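Local coordinates for pyruvate carboxylase protein (Rhizobium etli, PDB 2QF7) that is a multidomain biotin-dependent carboxylase that carries a biotin carboxylase region, a barrel-shaped region and a biotin-carrying domain in one chain, at residues 85-88 with 89-93; 612-615 with 616-620. All blocks are in the same frame, centred on the assembly; numbering follows the deposited sequence. Where two conformers were deposited one is given.

Contact 1: 85-88 with 89-93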
loop_
_atom_site.group_PDB
_atom_site.type_symbol
_atom_site.label_atom_id
_atom_site.label_comp_id
_atom_site.label_asym_id
_atom_site.label_seq_id
_atom_site.Cartn_x
_atom_site.Cartn_y
_atom_site.Cartn_z
ATOM N N VAL A 85 -9.165 -41.117 -32.383
ATOM C CA VAL A 85 -7.848 -41.752 -32.413
ATOM C C VAL A 85 -7.407 -42.074 -33.844
ATOM O O VAL A 85 -6.309 -41.686 -34.246
ATOM C CB VAL A 85 -7.788 -42.973 -31.457
ATOM C CG1 VAL A 85 -6.465 -43.745 -31.607
ATOM C CG2 VAL A 85 -7.962 -42.472 -30.008
ATOM N N ILE A 86 -8.263 -42.761 -34.600
ATOM C CA ILE A 86 -8.002 -43.066 -36.010
ATOM C C ILE A 86 -7.780 -41.783 -36.867
ATOM O O ILE A 86 -6.806 -41.707 -37.649
ATOM C CB ILE A 86 -9.126 -43.954 -36.600
ATOM C CG1 ILE A 86 -9.148 -45.354 -35.923
ATOM C CG2 ILE A 86 -9.011 -44.067 -38.120
ATOM C CD1 ILE A 86 -7.785 -45.985 -35.708
ATOM N N ARG A 87 -8.648 -40.776 -36.700
ATOM C CA ARG A 87 -8.479 -39.485 -37.400
ATOM C C ARG A 87 -7.067 -38.897 -37.220
ATOM O O ARG A 87 -6.419 -38.541 -38.201
ATOM C CB ARG A 87 -9.535 -38.468 -36.962
ATOM C CG ARG A 87 -9.336 -37.063 -37.587
ATOM C CD ARG A 87 -10.303 -35.996 -37.003
ATOM N NE ARG A 87 -10.041 -35.819 -35.573
ATOM C CZ ARG A 87 -9.155 -34.985 -35.039
ATOM N NH1 ARG A 87 -8.391 -34.217 -35.804
ATOM N NH2 ARG A 87 -9.010 -34.931 -33.721
ATOM N N VAL A 88 -6.590 -38.781 -35.978
ATOM C CA VAL A 88 -5.256 -38.233 -35.743
ATOM C C VAL A 88 -4.129 -39.189 -36.189
ATOM O O VAL A 88 -3.052 -38.735 -36.625
ATOM C CB VAL A 88 -5.044 -37.671 -34.269
ATOM C CG1 VAL A 88 -6.112 -36.624 -33.916
ATOM C CG2 VAL A 88 -5.088 -38.717 -33.299
ATOM N N ALA A 89 -4.357 -40.496 -36.070
ATOM C CA ALA A 89 -3.380 -41.465 -36.576
ATOM C C ALA A 89 -3.177 -41.308 -38.103
ATOM O O ALA A 89 -2.043 -41.295 -38.594
ATOM C CB ALA A 89 -3.782 -42.824 -36.221
ATOM N N LYS A 90 -4.269 -41.135 -38.836
ATOM C CA LYS A 90 -4.203 -40.828 -40.265
ATOM C C LYS A 90 -3.502 -39.503 -40.556
ATOM O O LYS A 90 -2.568 -39.462 -41.361
ATOM C CB LYS A 90 -5.598 -40.839 -40.867
ATOM C CG LYS A 90 -6.130 -42.231 -41.075
ATOM C CD LYS A 90 -7.535 -42.164 -41.640
ATOM C CE LYS A 90 -7.968 -43.516 -42.156
ATOM N NZ LYS A 90 -9.449 -43.566 -42.257
ATOM N N LEU A 91 -3.936 -38.429 -39.888
ATOM C CA LEU A 91 -3.340 -37.092 -40.057
ATOM C C LEU A 91 -1.836 -37.164 -39.917
ATOM O O LEU A 91 -1.091 -36.606 -40.720
ATOM C CB LEU A 91 -3.821 -36.130 -38.961
ATOM C CG LEU A 91 -4.780 -34.993 -39.244
ATOM C CD1 LEU A 91 -4.606 -33.962 -38.124
ATOM C CD2 LEU A 91 -4.545 -34.346 -40.644
ATOM N N SER A 92 -1.399 -37.856 -38.880
ATOM C CA SER A 92 -0.001 -37.870 -38.538
ATOM C C SER A 92 0.868 -38.838 -39.367
ATOM O O SER A 92 2.099 -38.739 -39.321
ATOM C CB SER A 92 0.162 -38.167 -37.044
ATOM O OG SER A 92 -0.126 -39.530 -36.820
ATOM N N GLY A 93 0.245 -39.787 -40.064
ATOM C CA GLY A 93 0.995 -40.784 -40.846
ATOM C C GLY A 93 1.611 -41.874 -39.960
ATOM O O GLY A 93 2.563 -42.571 -40.354
#
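With CG placed anti to its carbonyl carbon (chi1 -76°) and every later bond extended, Lys90 runs back along the helix toward Ile86. The two side chains cross at a slant, and Lys90 NZ comes no nearer to Ile86 CG2 than 4.2 Å, a loose van der Waals approach of the amino end to a methyl group, with no polar bond between the side chains. The aliphatic root of the lysine sits closer in, its CG 3.5 Å from Ile86 O, the carbonyl that also accepts the backbone N of Lys90 at 2.9 Å.

Leu91 lies one turn beyond Arg87. Its CD1 approaches the guanidinium obliquely, 4.4 Å from Arg87 NH1, while Val88 CG1 lies over one face of that group toward its rim. The charge itself is engaged by Glu84 in a salt bridge, and Arg87 NH2 also bonds to Gln62 O.

At the C-terminal end, chi1 of 73° sets Ser92 OG between its backbone N and carbonyl carbon and turns it back on the preceding turn. There OG lies 3.0 Å from Val88 O and 3.2 Å from Ala89 O, and its single proton could serve either. Val88 O already accepts Ser92 N at 2.9 Å. Val85 and Val88 turn from this stretch to pack on Ile43 of strand 39-44, and Ile86 meets Phe110 of helix 108-116.

Gly93 leaves helical geometry with a phi of 77°, and its N reaches back to Lys90 O and, weakly, to Ala89 O. This is a Schellman motif, closing a helix packed against the parallel sheet of the biotin carboxylase N-terminal domain.

Contact 2: 612-615 with 616-620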
loop_
_atom_site.group_PDB
_atom_site.type_symbol
_atom_site.label_atom_id
_atom_site.label_comp_id
_atom_site.label_asym_id
_atom_site.label_seq_id
_atom_site.Cartn_x
_atom_site.Cartn_y
_atom_site.Cartn_z
ATOM N N TRP A 612 9.348 -24.390 31.721
ATOM C CA TRP A 612 9.944 -25.685 32.050
ATOM C C TRP A 612 11.037 -26.024 31.049
ATOM O O TRP A 612 12.074 -26.624 31.402
ATOM C CB TRP A 612 8.876 -26.808 32.079
ATOM C CG TRP A 612 7.863 -26.608 33.130
ATOM C CD1 TRP A 612 6.611 -26.059 32.968
ATOM C CD2 TRP A 612 8.010 -26.887 34.541
ATOM N NE1 TRP A 612 5.976 -25.997 34.185
ATOM C CE2 TRP A 612 6.807 -26.497 35.165
ATOM C CE3 TRP A 612 9.038 -27.450 35.330
ATOM C CZ2 TRP A 612 6.580 -26.679 36.547
ATOM C CZ3 TRP A 612 8.810 -27.609 36.710
ATOM C CH2 TRP A 612 7.591 -27.226 37.290
ATOM N N GLU A 613 10.769 -25.717 29.787
ATOM C CA GLU A 613 11.761 -25.954 28.728
ATOM C C GLU A 613 12.978 -25.078 28.962
ATOM O O GLU A 613 14.114 -25.539 28.822
ATOM C CB GLU A 613 11.174 -25.671 27.357
ATOM C CG GLU A 613 12.172 -25.961 26.182
ATOM C CD GLU A 613 12.627 -27.447 26.051
ATOM O OE1 GLU A 613 12.246 -28.325 26.880
ATOM O OE2 GLU A 613 13.369 -27.735 25.076
ATOM N N ARG A 614 12.755 -23.797 29.301
ATOM C CA ARG A 614 13.886 -22.941 29.618
ATOM C C ARG A 614 14.734 -23.573 30.723
ATOM O O ARG A 614 15.967 -23.615 30.639
ATOM C CB ARG A 614 13.414 -21.562 30.095
ATOM C CG ARG A 614 14.587 -20.634 30.402
ATOM C CD ARG A 614 14.121 -19.271 30.962
ATOM N NE ARG A 614 13.246 -18.540 30.034
ATOM C CZ ARG A 614 12.693 -17.349 30.326
ATOM N NH1 ARG A 614 12.984 -16.750 31.510
ATOM N NH2 ARG A 614 11.900 -16.732 29.433
ATOM N N LEU A 615 14.083 -24.065 31.775
ATOM C CA LEU A 615 14.851 -24.629 32.887
ATOM C C LEU A 615 15.596 -25.916 32.380
ATOM O O LEU A 615 16.759 -26.139 32.699
ATOM C CB LEU A 615 13.902 -24.943 34.065
ATOM C CG LEU A 615 14.510 -25.759 35.240
ATOM C CD1 LEU A 615 15.675 -25.022 35.888
ATOM C CD2 LEU A 615 13.439 -26.032 36.278
ATOM N N ALA A 616 14.925 -26.769 31.597
ATOM C CA ALA A 616 15.630 -27.977 31.053
ATOM C C ALA A 616 16.886 -27.648 30.221
ATOM O O ALA A 616 17.909 -28.334 30.318
ATOM C CB ALA A 616 14.646 -28.868 30.236
ATOM N N LEU A 617 16.817 -26.608 29.380
ATOM C CA LEU A 617 17.958 -26.205 28.538
ATOM C C LEU A 617 19.097 -25.698 29.376
ATOM O O LEU A 617 20.257 -25.998 29.124
ATOM C CB LEU A 617 17.522 -25.129 27.516
ATOM C CG LEU A 617 16.544 -25.705 26.464
ATOM C CD1 LEU A 617 15.961 -24.558 25.617
ATOM C CD2 LEU A 617 17.142 -26.792 25.551
ATOM N N ILE A 618 18.777 -24.918 30.394
ATOM C CA ILE A 618 19.831 -24.465 31.317
ATOM C C ILE A 618 20.499 -25.657 32.040
ATOM O O ILE A 618 21.712 -25.739 32.113
ATOM C CB ILE A 618 19.285 -23.459 32.316
ATOM C CG1 ILE A 618 18.777 -22.206 31.559
ATOM C CG2 ILE A 618 20.416 -23.020 33.322
ATOM C CD1 ILE A 618 17.872 -21.279 32.463
ATOM N N ARG A 619 19.686 -26.569 32.546
ATOM C CA ARG A 619 20.159 -27.769 33.195
ATOM C C ARG A 619 21.122 -28.522 32.311
ATOM O O ARG A 619 22.199 -28.929 32.753
ATOM C CB ARG A 619 18.975 -28.688 33.552
ATOM C CG ARG A 619 19.396 -30.065 34.224
ATOM C CD ARG A 619 19.731 -29.865 35.692
ATOM N NE ARG A 619 21.030 -29.230 35.844
ATOM C CZ ARG A 619 21.491 -28.728 36.986
ATOM N NH1 ARG A 619 20.749 -28.760 38.075
ATOM N NH2 ARG A 619 22.668 -28.142 37.008
ATOM N N GLU A 620 20.730 -28.723 31.055
ATOM C CA GLU A 620 21.539 -29.442 30.077
ATOM C C GLU A 620 22.858 -28.714 29.807
ATOM O O GLU A 620 23.924 -29.308 29.702
ATOM C CB GLU A 620 20.757 -29.555 28.773
ATOM C CG GLU A 620 21.548 -30.187 27.629
ATOM C CD GLU A 620 20.649 -30.626 26.489
ATOM O OE1 GLU A 620 19.720 -29.860 26.127
ATOM O OE2 GLU A 620 20.877 -31.741 25.957
#
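Arg614 and Ile618 lie side by side and point the same way, the buried part of this turn of helix 611-621, with Ile575 of helix 572-585 against both. Arg614 CG, anti to the backbone N (chi1 -179°), meets Ile618 CD1 at 3.9 Å, and the same methyl rests 3.5 Å from Arg614 O. Ile618 CG1 is nearer still to that carbonyl, at 3.3 Å, so the isoleucine lies against the oxygen that accepts its own backbone N at 3.1 Å. Leu615 and Ile618 turn to the barrel wall, where both pack on Leu627 of strand 626-632. Trp612 faces away into an aromatic cluster, stacked on Phe990 and edge-to-face with Trp595.

On the other side Glu613 is exposed. It bends at chi2 (63°), which carries its carboxylate along the helix to cross Leu617 at a slant. Glu613 OE2 is 3.9 Å from Leu617 CD2, and Glu613 OE1 stands 4.2 Å from Ala616 CB, van der Waals distances with no polar bond between the side chains. Leu617 CG lies 3.4 Å from Glu613 O, so the looseness is that of the carboxylate end. Leu617 is only partly exposed, since it also touches Thr572 and Ala576.

Near the helix, Glu609 makes a salt bridge with Arg614 and Leu625 O takes Arg619; farther off, Thr572 OG1 meets Arg614 NE, Asp660 Arg619, and Ser994 OG Trp612 NE1. Within the turn, then, cohesion comes from backbone hydrogen bonds and aliphatic contact, while the polar ends of the arginines look past it, to residues flanking the helix and to Thr572 and Asp660.

Contacts 1 and 2 each join successive turns of a single helix, but the helices serve different folds, and the centres of the two contacts are about 73 Å apart with no touch between them. Contact 1 ends its helix beside the open parallel sheet of the biotin carboxylase region; contact 2 lies within a helix on the outside of the eight-stranded barrel. Each has four buried residues, some of which meet the neighbouring sheet or barrel strands, with exposed residues on another side. Outward, 85-93 offers a lysine and 612-620 a glutamate, both crossing an aliphatic neighbour at a slant. Both anchor arginines; the Schellman end and Ser92 hydroxyl mark contact 1, the aromatic cluster round Trp612 contact 2.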